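Long-range contacts in VP24 (White spot syndrome virus, PDB 5HLJ), which is a major envelope protein of the virus, probably anchored in the viral membrane by a transmembrane helix, and has a folded part rich in beta strands: residues V16-G27 against R160-P170; V62-L73 against L93-T101. All blocks are in the same frame, centred on the assembly; numbering follows the deposited sequence.

Contact 1 pairs strands 19-28 and 161-170, which lie near the two ends of the folded chain. Contact 2 pairs strands 68-72 and 90-99 and is nested inside the long loop that contact 1 closes. Both belong to the same mixed sheet, and strands 33-42 and 48-51 lie between them in its order. The centres of the two contacts are about 14 Å apart. Even so, their side chains meet in the interior: Phe168 CE2 lies 3.9 Å from Ile68 CD1, and Met166 CE lies 4.1 Å from Leu70 CD2. Contact 1 also reaches both other subunits of the trimeric assembly, whereas no other chain of the assembly touches contact 2.

Contact 1: residues V16-G27 against R160-P170; sequences VESEIINLTING and RHYLLSMRFSP
Ile21 lays its CG1 over the centre of the Phe168 ring, a CH-pi contact with CG1 3.5 Å from the ring centroid and 5° off the ring normal. On the same face of the sheet, Met166 bends at its last torsion (chi3 -71°), and its CE meets Leu23 CD1 at 3.9 Å. Further along, Ile25 CD1 lies 4.0 Å from Leu164 CB. Phe147 of strand 141-151 packs on both Ile25 and Leu164. The backbones form a regular antiparallel pair inside the mixed sheet, between strands 33-42 and 105-114. Paired backbone bonds link Glu19 with Phe168, Ile21 with Met166, Leu23 with Leu164 and Ile25 with Tyr162.

The other face is more polar. Ser165 OG donates to Asn22 OD1 at 2.6 Å, nearly in line with the amide C=O. A water also donates to this oxygen. His161 ND1 donates to Asn26 OD1 at 2.7 Å. The oxygen lies in the imidazole plane, but the donor is tilted 29° from the amide plane. Arg167 is extended, and Ser18 CB sits over one face of its guanidinium. The Ile20 side chain crosses that of Arg167 at about a right angle, with Ile20 CD1 3.5 Å from Arg167 CB. Ile20 also packs on Arg167 of the second subunit.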
loop_
_atom_site.group_PDB
_atom_site.type_symbol
_atom_site.label_atom_id
_atom_site.label_comp_id
_atom_site.label_asym_id
_atom_site.label_seq_id
_atom_site.Cartn_x
_atom_site.Cartn_y
_atom_site.Cartn_z
ATOM N N VAL A 16 -9.032 2.643 -18.690
ATOM C CA VAL A 16 -8.905 4.080 -18.496
ATOM C C VAL A 16 -8.801 4.442 -17.006
ATOM O O VAL A 16 -8.607 5.607 -16.653
ATOM C CB VAL A 16 -10.089 4.835 -19.166
ATOM C CG1 VAL A 16 -9.895 4.891 -20.688
ATOM C CG2 VAL A 16 -11.427 4.191 -18.810
ATOM N N GLU A 17 -8.915 3.434 -16.142
ATOM C CA GLU A 17 -8.730 3.619 -14.697
ATOM C C GLU A 17 -7.813 2.579 -14.068
ATOM O O GLU A 17 -7.645 1.478 -14.596
ATOM C CB GLU A 17 -10.067 3.572 -13.961
ATOM C CG GLU A 17 -10.733 4.913 -13.776
ATOM C CD GLU A 17 -12.148 4.918 -14.315
ATOM O OE1 GLU A 17 -12.721 6.013 -14.454
ATOM O OE2 GLU A 17 -12.690 3.824 -14.606
ATOM N N SER A 18 -7.261 2.930 -12.912
ATOM C CA SER A 18 -6.450 2.019 -12.124
ATOM C C SER A 18 -7.292 0.955 -11.458
ATOM O O SER A 18 -8.458 1.171 -11.180
ATOM C CB SER A 18 -5.678 2.775 -11.056
ATOM O OG SER A 18 -4.867 3.761 -11.652
ATOM N N GLU A 19 -6.687 -0.193 -11.185
ATOM C CA GLU A 19 -7.383 -1.251 -10.488
ATOM C C GLU A 19 -6.390 -2.121 -9.723
ATOM O O GLU A 19 -5.236 -2.256 -10.124
ATOM C CB GLU A 19 -8.199 -2.075 -11.486
ATOM C CG GLU A 19 -9.084 -3.121 -10.852
ATOM C CD GLU A 19 -10.020 -3.785 -11.846
ATOM O OE1 GLU A 19 -10.049 -3.361 -13.031
ATOM O OE2 GLU A 19 -10.739 -4.719 -11.429
ATOM N N ILE A 20 -6.835 -2.675 -8.600
ATOM C CA ILE A 20 -6.045 -3.614 -7.828
ATOM C C ILE A 20 -6.360 -5.047 -8.246
ATOM O O ILE A 20 -7.522 -5.420 -8.371
ATOM C CB ILE A 20 -6.306 -3.457 -6.330
ATOM C CG1 ILE A 20 -5.833 -2.091 -5.842
ATOM C CG2 ILE A 20 -5.566 -4.499 -5.556
ATOM C CD1 ILE A 20 -4.353 -1.952 -5.798
ATOM N N ILE A 21 -5.309 -5.829 -8.473
ATOM C CA ILE A 21 -5.379 -7.237 -8.855
ATOM C C ILE A 21 -4.957 -8.067 -7.650
ATOM O O ILE A 21 -3.818 -7.955 -7.204
ATOM C CB ILE A 21 -4.432 -7.541 -10.058
ATOM C CG1 ILE A 21 -4.698 -6.580 -11.227
ATOM C CG2 ILE A 21 -4.534 -8.979 -10.513
ATOM C CD1 ILE A 21 -6.153 -6.499 -11.642
ATOM N N ASN A 22 -5.852 -8.878 -7.100
ATOM C CA ASN A 22 -5.505 -9.685 -5.928
ATOM C C ASN A 22 -5.315 -11.148 -6.319
ATOM O O ASN A 22 -6.252 -11.803 -6.776
ATOM C CB ASN A 22 -6.574 -9.562 -4.835
ATOM C CG ASN A 22 -6.678 -8.144 -4.265
ATOM O OD1 ASN A 22 -5.761 -7.665 -3.605
ATOM N ND2 ASN A 22 -7.804 -7.474 -4.518
ATOM N N LEU A 23 -4.091 -11.641 -6.151
ATOM C CA LEU A 23 -3.730 -13.007 -6.506
ATOM C C LEU A 23 -3.132 -13.752 -5.316
ATOM O O LEU A 23 -2.704 -13.146 -4.330
ATOM C CB LEU A 23 -2.721 -13.016 -7.655
ATOM C CG LEU A 23 -3.134 -12.364 -8.971
ATOM C CD1 LEU A 23 -2.006 -12.504 -9.960
ATOM C CD2 LEU A 23 -4.416 -13.003 -9.512
ATOM N N THR A 24 -3.068 -15.071 -5.430
ATOM C CA THR A 24 -2.473 -15.899 -4.396
ATOM C C THR A 24 -1.116 -16.432 -4.845
ATOM O O THR A 24 -0.950 -16.792 -6.003
ATOM C CB THR A 24 -3.427 -17.051 -4.025
ATOM O OG1 THR A 24 -4.622 -16.491 -3.472
ATOM C CG2 THR A 24 -2.814 -17.944 -2.995
ATOM N N ILE A 25 -0.138 -16.449 -3.940
ATOM C CA ILE A 25 1.197 -16.973 -4.252
ATOM C C ILE A 25 1.793 -17.772 -3.096
ATOM O O ILE A 25 1.494 -17.515 -1.919
ATOM C CB ILE A 25 2.220 -15.857 -4.600
ATOM C CG1 ILE A 25 2.417 -14.928 -3.404
ATOM C CG2 ILE A 25 1.839 -15.095 -5.874
ATOM C CD1 ILE A 25 3.322 -13.750 -3.686
ATOM N N ASN A 26 2.653 -18.730 -3.434
ATOM C CA ASN A 26 3.378 -19.498 -2.427
ATOM C C ASN A 26 4.891 -19.378 -2.586
ATOM O O ASN A 26 5.404 -19.341 -3.697
ATOM C CB ASN A 26 2.981 -20.978 -2.481
ATOM C CG ASN A 26 1.537 -21.210 -2.085
ATOM O OD1 ASN A 26 1.156 -20.991 -0.941
ATOM N ND2 ASN A 26 0.729 -21.667 -3.032
ATOM N N GLY A 27 5.603 -19.311 -1.469
ATOM C CA GLY A 27 7.050 -19.409 -1.504
ATOM C C GLY A 27 7.510 -20.811 -1.879
ATOM O O GLY A 27 6.883 -21.796 -1.500
ATOM N N ARG A 160 4.555 -20.550 4.000
ATOM C CA ARG A 160 4.855 -20.112 2.640
ATOM C C ARG A 160 3.702 -19.419 1.901
ATOM O O ARG A 160 3.885 -18.951 0.780
ATOM C CB ARG A 160 5.309 -21.309 1.801
ATOM C CG ARG A 160 4.201 -22.308 1.513
ATOM C CD ARG A 160 4.753 -23.497 0.754
ATOM N NE ARG A 160 3.799 -24.007 -0.225
ATOM C CZ ARG A 160 3.104 -25.128 -0.089
ATOM N NH1 ARG A 160 3.268 -25.888 0.991
ATOM N NH2 ARG A 160 2.256 -25.493 -1.047
ATOM N N HIS A 161 2.522 -19.366 2.509
ATOM C CA HIS A 161 1.341 -18.896 1.802
ATOM C C HIS A 161 1.162 -17.378 1.857
ATOM O O HIS A 161 1.100 -16.809 2.942
ATOM C CB HIS A 161 0.101 -19.576 2.366
ATOM C CG HIS A 161 -1.098 -19.458 1.479
ATOM N ND1 HIS A 161 -1.077 -19.831 0.150
ATOM C CD2 HIS A 161 -2.356 -19.017 1.728
ATOM C CE1 HIS A 161 -2.270 -19.634 -0.377
ATOM N NE2 HIS A 161 -3.065 -19.135 0.559
ATOM N N TYR A 162 1.076 -16.731 0.691
ATOM C CA TYR A 162 0.937 -15.276 0.642
ATOM C C TYR A 162 -0.151 -14.797 -0.310
ATOM O O TYR A 162 -0.531 -15.494 -1.254
ATOM C CB TYR A 162 2.286 -14.622 0.276
ATOM C CG TYR A 162 3.177 -14.601 1.485
ATOM C CD1 TYR A 162 3.954 -15.722 1.840
ATOM C CD2 TYR A 162 3.202 -13.499 2.320
ATOM C CE1 TYR A 162 4.740 -15.719 3.001
ATOM C CE2 TYR A 162 3.972 -13.485 3.462
ATOM C CZ TYR A 162 4.739 -14.593 3.803
ATOM O OH TYR A 162 5.491 -14.530 4.951
ATOM N N LEU A 163 -0.657 -13.601 -0.022
ATOM C CA LEU A 163 -1.646 -12.921 -0.853
ATOM C C LEU A 163 -0.966 -11.732 -1.479
ATOM O O LEU A 163 -0.311 -10.958 -0.788
ATOM C CB LEU A 163 -2.852 -12.481 -0.031
ATOM C CG LEU A 163 -3.442 -13.574 0.863
ATOM C CD1 LEU A 163 -4.550 -13.037 1.784
ATOM C CD2 LEU A 163 -3.965 -14.689 -0.031
ATOM N N LEU A 164 -1.104 -11.597 -2.790
ATOM C CA LEU A 164 -0.398 -10.573 -3.530
ATOM C C LEU A 164 -1.367 -9.525 -4.064
ATOM O O LEU A 164 -2.343 -9.858 -4.724
ATOM C CB LEU A 164 0.379 -11.215 -4.683
ATOM C CG LEU A 164 1.021 -10.304 -5.743
ATOM C CD1 LEU A 164 2.179 -9.491 -5.159
ATOM C CD2 LEU A 164 1.491 -11.134 -6.949
ATOM N N SER A 165 -1.098 -8.264 -3.765
ATOM C CA SER A 165 -1.851 -7.172 -4.355
ATOM C C SER A 165 -1.002 -6.409 -5.354
ATOM O O SER A 165 0.083 -5.943 -5.018
ATOM C CB SER A 165 -2.364 -6.210 -3.285
ATOM O OG SER A 165 -3.504 -6.727 -2.636
ATOM N N MET A 166 -1.495 -6.280 -6.577
ATOM C CA MET A 166 -0.816 -5.452 -7.573
ATOM C C MET A 166 -1.738 -4.339 -8.037
ATOM O O MET A 166 -2.914 -4.577 -8.298
ATOM C CB MET A 166 -0.371 -6.284 -8.781
ATOM C CG MET A 166 0.531 -7.448 -8.442
ATOM S SD MET A 166 1.207 -8.274 -9.907
ATOM C CE MET A 166 -0.247 -9.102 -10.552
ATOM N N ARG A 167 -1.215 -3.126 -8.160
ATOM C CA ARG A 167 -2.008 -2.066 -8.752
ATOM C C ARG A 167 -1.655 -1.874 -10.216
ATOM O O ARG A 167 -0.504 -1.631 -10.559
ATOM C CB ARG A 167 -1.839 -0.746 -7.991
ATOM C CG ARG A 167 -2.691 0.368 -8.601
ATOM C CD ARG A 167 -2.666 1.657 -7.781
ATOM N NE ARG A 167 -3.061 2.824 -8.580
ATOM C CZ ARG A 167 -3.965 3.730 -8.196
ATOM N NH1 ARG A 167 -4.593 3.602 -7.022
ATOM N NH2 ARG A 167 -4.249 4.771 -8.984
ATOM N N PHE A 168 -2.663 -2.002 -11.074
ATOM C CA PHE A 168 -2.533 -1.733 -12.500
ATOM C C PHE A 168 -3.026 -0.333 -12.831
ATOM O O PHE A 168 -4.057 0.106 -12.315
ATOM C CB PHE A 168 -3.342 -2.743 -13.337
ATOM C CG PHE A 168 -2.755 -4.126 -13.387
ATOM C CD1 PHE A 168 -1.700 -4.491 -12.565
ATOM C CD2 PHE A 168 -3.274 -5.071 -14.264
ATOM C CE1 PHE A 168 -1.173 -5.792 -12.610
ATOM C CE2 PHE A 168 -2.755 -6.354 -14.330
ATOM C CZ PHE A 168 -1.697 -6.718 -13.497
ATOM N N SER A 169 -2.322 0.360 -13.719
ATOM C CA SER A 169 -2.828 1.629 -14.229
ATOM C C SER A 169 -2.506 1.785 -15.718
ATOM O O SER A 169 -1.584 1.156 -16.226
ATOM C CB SER A 169 -2.270 2.801 -13.401
ATOM O OG SER A 169 -0.861 2.825 -13.433
ATOM N N PRO A 170 -3.286 2.610 -16.430
ATOM C CA PRO A 170 -3.075 2.749 -17.873
ATOM C C PRO A 170 -1.816 3.519 -18.216
ATOM O O PRO A 170 -1.446 4.434 -17.489
ATOM C CB PRO A 170 -4.314 3.534 -18.338
ATOM C CG PRO A 170 -5.278 3.487 -17.191
ATOM C CD PRO A 170 -4.448 3.390 -15.967
HETATM O O HOH W 1 -4.582 -10.318 -2.489
#

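Contact 2: residues V62-L73 against L93-T101; sequences VKKKGDIILTSL and LYARVYNNT
Tyr98 holds CG anti to its backbone N (chi1 -175°), which places its ring beside Ile69 and under Val62. Val62 keeps CG1 beside its backbone N and anti to the carbonyl carbon (chi1 -59°), and this branch sits over the middle of the ring. The result is a CH-pi contact, with CG1 3.7 Å from the Tyr98 centroid and 6° off the ring normal. Ile69 comes to the ring edge instead, its CG1 3.8 Å from Tyr98 CD2, and the two side chains point the same way. A water joins Tyr98 OH to Val62 O.

Further along this face, Thr71 CG2 meets Arg96 CB at 3.8 Å. Beyond them, at the end of the pair, Leu73 CD1 touches Arg96 CG and Tyr94 CE2. The Arg96 chain is bent twice, and its guanidinium is held outside the pair by a salt bridge to Asp58 and a hydrogen bond to Thr144.

The opposite face is largely apolar. Val97 sends its two branches to different neighbours: CG1 is 3.8 Å from Ile68 CG2, and CG2 is 3.9 Å from Leu70 CD2. Phe36 of strand 33-42 packs on Leu70 and Ala95.

Paired backbone bonds tie Ile69 to Tyr98 and Thr71 to Arg96. Asn100 N donates to Asp67 O, and Leu73 N to Tyr94 O. At the last residue of the strand, Asn99 OD1 accepts two bonds. Thr101 OG1 donates to Asn99 OD1 at 2.8 Å, on a lone pair. Thr101 N lies 3.1 Å from Asn99 OD1, above the carbonyl plane, and this second bond makes an Asx turn. The Asn99 amide nitrogen bonds to the carbonyls of Leu137 and Arg103. The whole is an antiparallel strand pair inside a mixed sheet, between strands 48-51 and 141-151, with an Asx turn where strand 90-99 ends.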
loop_
_atom_site.group_PDB
_atom_site.type_symbol
_atom_site.label_atom_id
_atom_site.label_comp_id
_atom_site.label_asym_id
_atom_site.label_seq_id
_atom_site.Cartn_x
_atom_site.Cartn_y
_atom_site.Cartn_z
ATOM N N VAL A 62 0.878 -17.134 -25.036
ATOM C CA VAL A 62 0.051 -16.270 -25.883
ATOM C C VAL A 62 -1.195 -16.962 -26.455
ATOM O O VAL A 62 -1.976 -16.343 -27.181
ATOM C CB VAL A 62 0.862 -15.679 -27.065
ATOM C CG1 VAL A 62 2.052 -14.872 -26.541
ATOM C CG2 VAL A 62 1.301 -16.762 -28.036
ATOM N N LYS A 63 -1.391 -18.234 -26.126
ATOM C CA LYS A 63 -2.571 -18.957 -26.603
ATOM C C LYS A 63 -3.663 -19.072 -25.531
ATOM O O LYS A 63 -4.789 -19.478 -25.823
ATOM C CB LYS A 63 -2.166 -20.350 -27.091
ATOM C CG LYS A 63 -1.078 -20.304 -28.168
ATOM C CD LYS A 63 -0.981 -21.589 -28.986
ATOM C CE LYS A 63 -0.189 -22.656 -28.274
ATOM N NZ LYS A 63 0.151 -23.770 -29.209
ATOM N N LYS A 64 -3.336 -18.708 -24.292
ATOM C CA LYS A 64 -4.290 -18.832 -23.200
ATOM C C LYS A 64 -5.485 -17.907 -23.389
ATOM O O LYS A 64 -5.413 -16.908 -24.108
ATOM C CB LYS A 64 -3.615 -18.553 -21.868
ATOM C CG LYS A 64 -2.415 -19.412 -21.615
ATOM C CD LYS A 64 -2.771 -20.872 -21.525
ATOM C CE LYS A 64 -1.528 -21.701 -21.310
ATOM N NZ LYS A 64 -1.856 -23.109 -20.976
ATOM N N LYS A 65 -6.589 -18.259 -22.743
ATOM C CA LYS A 65 -7.852 -17.562 -22.952
ATOM C C LYS A 65 -8.016 -16.450 -21.925
ATOM O O LYS A 65 -8.637 -16.647 -20.873
ATOM C CB LYS A 65 -9.029 -18.529 -22.861
ATOM C CG LYS A 65 -9.341 -19.231 -24.171
ATOM C CD LYS A 65 -9.929 -20.618 -23.939
ATOM C CE LYS A 65 -10.561 -21.174 -25.216
ATOM N NZ LYS A 65 -11.084 -22.543 -24.960
ATOM N N GLY A 66 -7.482 -15.274 -22.242
ATOM C CA GLY A 66 -7.581 -14.137 -21.355
ATOM C C GLY A 66 -7.026 -12.909 -22.014
ATOM O O GLY A 66 -6.538 -12.967 -23.128
ATOM N N ASP A 67 -7.096 -11.794 -21.307
ATOM C CA ASP A 67 -6.605 -10.531 -21.824
ATOM C C ASP A 67 -5.187 -10.218 -21.330
ATOM O O ASP A 67 -4.411 -9.525 -22.001
ATOM C CB ASP A 67 -7.567 -9.405 -21.433
ATOM C CG ASP A 67 -8.958 -9.593 -22.034
ATOM O OD1 ASP A 67 -9.132 -9.255 -23.227
ATOM O OD2 ASP A 67 -9.870 -10.074 -21.316
ATOM N N ILE A 68 -4.873 -10.733 -20.145
ATOM C CA ILE A 68 -3.566 -10.590 -19.514
ATOM C C ILE A 68 -3.181 -11.967 -18.971
ATOM O O ILE A 68 -3.937 -12.551 -18.187
ATOM C CB ILE A 68 -3.583 -9.540 -18.371
ATOM C CG1 ILE A 68 -3.949 -8.156 -18.906
ATOM C CG2 ILE A 68 -2.255 -9.480 -17.679
ATOM C CD1 ILE A 68 -4.221 -7.133 -17.815
ATOM N N ILE A 69 -2.037 -12.496 -19.406
ATOM C CA ILE A 69 -1.646 -13.859 -19.065
ATOM C C ILE A 69 -0.355 -13.843 -18.273
ATOM O O ILE A 69 0.643 -13.254 -18.708
ATOM C CB ILE A 69 -1.435 -14.749 -20.330
ATOM C CG1 ILE A 69 -2.413 -14.373 -21.440
ATOM C CG2 ILE A 69 -1.531 -16.240 -19.977
ATOM C CD1 ILE A 69 -3.860 -14.688 -21.118
ATOM N N LEU A 70 -0.355 -14.511 -17.127
ATOM C CA LEU A 70 0.813 -14.530 -16.274
ATOM C C LEU A 70 1.291 -15.948 -16.014
ATOM O O LEU A 70 0.483 -16.871 -15.905
ATOM C CB LEU A 70 0.522 -13.857 -14.933
ATOM C CG LEU A 70 -0.000 -12.425 -14.877
ATOM C CD1 LEU A 70 -1.516 -12.384 -14.988
ATOM C CD2 LEU A 70 0.458 -11.807 -13.579
ATOM N N THR A 71 2.611 -16.105 -15.899
ATOM C CA THR A 71 3.208 -17.335 -15.399
ATOM C C THR A 71 4.415 -16.986 -14.514
ATOM O O THR A 71 5.155 -16.049 -14.801
ATOM C CB THR A 71 3.643 -18.289 -16.560
ATOM O OG1 THR A 71 4.148 -19.511 -16.018
ATOM C CG2 THR A 71 4.722 -17.649 -17.433
ATOM N N SER A 72 4.588 -17.712 -13.419
ATOM C CA SER A 72 5.794 -17.587 -12.620
ATOM C C SER A 72 6.771 -18.682 -13.032
ATOM O O SER A 72 6.366 -19.824 -13.261
ATOM C CB SER A 72 5.475 -17.666 -11.129
ATOM O OG SER A 72 4.712 -18.816 -10.821
ATOM N N LEU A 73 8.045 -18.319 -13.168
ATOM C CA LEU A 73 9.089 -19.265 -13.575
ATOM C C LEU A 73 9.896 -19.701 -12.364
ATOM O O LEU A 73 10.092 -18.934 -11.423
ATOM C CB LEU A 73 10.021 -18.662 -14.644
ATOM C CG LEU A 73 9.385 -18.118 -15.929
ATOM C CD1 LEU A 73 10.441 -17.809 -17.001
ATOM C CD2 LEU A 73 8.303 -19.054 -16.474
ATOM N N LEU A 93 9.891 -13.214 -7.165
ATOM C CA LEU A 93 8.903 -13.564 -8.170
ATOM C C LEU A 93 9.499 -13.214 -9.535
ATOM O O LEU A 93 9.829 -12.058 -9.787
ATOM C CB LEU A 93 7.576 -12.817 -7.954
ATOM C CG LEU A 93 6.613 -13.011 -9.130
ATOM C CD1 LEU A 93 6.016 -14.436 -9.128
ATOM C CD2 LEU A 93 5.531 -11.938 -9.181
ATOM N N TYR A 94 9.673 -14.210 -10.395
ATOM C CA TYR A 94 10.136 -13.953 -11.749
ATOM C C TYR A 94 9.007 -14.358 -12.684
ATOM O O TYR A 94 8.807 -15.551 -12.961
ATOM C CB TYR A 94 11.435 -14.720 -12.061
ATOM C CG TYR A 94 12.072 -14.325 -13.381
ATOM C CD1 TYR A 94 13.175 -13.477 -13.428
ATOM C CD2 TYR A 94 11.555 -14.794 -14.587
ATOM C CE1 TYR A 94 13.748 -13.114 -14.655
ATOM C CE2 TYR A 94 12.105 -14.436 -15.798
ATOM C CZ TYR A 94 13.201 -13.599 -15.838
ATOM O OH TYR A 94 13.724 -13.257 -17.074
ATOM N N ALA A 95 8.254 -13.367 -13.156
ATOM C CA ALA A 95 7.037 -13.657 -13.896
ATOM C C ALA A 95 7.111 -13.185 -15.337
ATOM O O ALA A 95 7.767 -12.191 -15.645
ATOM C CB ALA A 95 5.833 -13.027 -13.204
ATOM N N ARG A 96 6.419 -13.911 -16.211
ATOM C CA ARG A 96 6.258 -13.510 -17.597
ATOM C C ARG A 96 4.796 -13.140 -17.775
ATOM O O ARG A 96 3.897 -13.906 -17.410
ATOM C CB ARG A 96 6.686 -14.632 -18.561
ATOM C CG ARG A 96 8.144 -15.104 -18.376
ATOM C CD ARG A 96 9.153 -14.129 -18.989
ATOM N NE ARG A 96 9.076 -14.123 -20.456
ATOM C CZ ARG A 96 9.543 -13.143 -21.225
ATOM N NH1 ARG A 96 10.117 -12.082 -20.671
ATOM N NH2 ARG A 96 9.418 -13.209 -22.546
ATOM N N VAL A 97 4.554 -11.952 -18.305
ATOM C CA VAL A 97 3.210 -11.419 -18.370
ATOM C C VAL A 97 2.882 -10.982 -19.781
ATOM O O VAL A 97 3.509 -10.073 -20.325
ATOM C CB VAL A 97 3.010 -10.221 -17.399
ATOM C CG1 VAL A 97 1.572 -9.700 -17.462
ATOM C CG2 VAL A 97 3.353 -10.617 -15.981
ATOM N N TYR A 98 1.875 -11.631 -20.362
ATOM C CA TYR A 98 1.402 -11.272 -21.682
ATOM C C TYR A 98 0.281 -10.247 -21.574
ATOM O O TYR A 98 -0.792 -10.540 -21.055
ATOM C CB TYR A 98 0.928 -12.516 -22.442
ATOM C CG TYR A 98 0.520 -12.254 -23.875
ATOM C CD1 TYR A 98 1.243 -11.372 -24.670
ATOM C CD2 TYR A 98 -0.566 -12.919 -24.445
ATOM C CE1 TYR A 98 0.882 -11.129 -25.979
ATOM C CE2 TYR A 98 -0.933 -12.684 -25.765
ATOM C CZ TYR A 98 -0.207 -11.792 -26.526
ATOM O OH TYR A 98 -0.561 -11.552 -27.839
ATOM N N ASN A 99 0.548 -9.043 -22.067
ATOM C CA ASN A 99 -0.440 -7.984 -22.130
ATOM C C ASN A 99 -1.079 -7.958 -23.509
ATOM O O ASN A 99 -0.508 -7.425 -24.475
ATOM C CB ASN A 99 0.189 -6.622 -21.803
ATOM C CG ASN A 99 -0.802 -5.465 -21.944
ATOM O OD1 ASN A 99 -2.013 -5.674 -22.043
ATOM N ND2 ASN A 99 -0.283 -4.235 -21.950
ATOM N N ASN A 100 -2.270 -8.538 -23.592
ATOM C CA ASN A 100 -3.015 -8.564 -24.838
ATOM C C ASN A 100 -4.255 -7.668 -24.759
ATOM O O ASN A 100 -5.310 -8.024 -25.266
ATOM C CB ASN A 100 -3.418 -10.000 -25.194
ATOM C CG ASN A 100 -3.705 -10.178 -26.685
ATOM O OD1 ASN A 100 -3.360 -9.325 -27.515
ATOM N ND2 ASN A 100 -4.322 -11.294 -27.027
ATOM N N THR A 101 -4.115 -6.520 -24.100
ATOM C CA THR A 101 -5.120 -5.469 -24.139
ATOM C C THR A 101 -4.705 -4.457 -25.212
ATOM O O THR A 101 -3.692 -4.636 -25.888
ATOM C CB THR A 101 -5.293 -4.755 -22.766
ATOM O OG1 THR A 101 -4.171 -3.898 -22.510
ATOM C CG2 THR A 101 -5.425 -5.759 -21.630
HETATM O O HOH W 2 -2.562 -13.840 -28.756
HETATM O O HOH W 3 -4.724 -13.073 -25.252
HETATM O O HOH W 4 8.690 -16.734 -10.744
#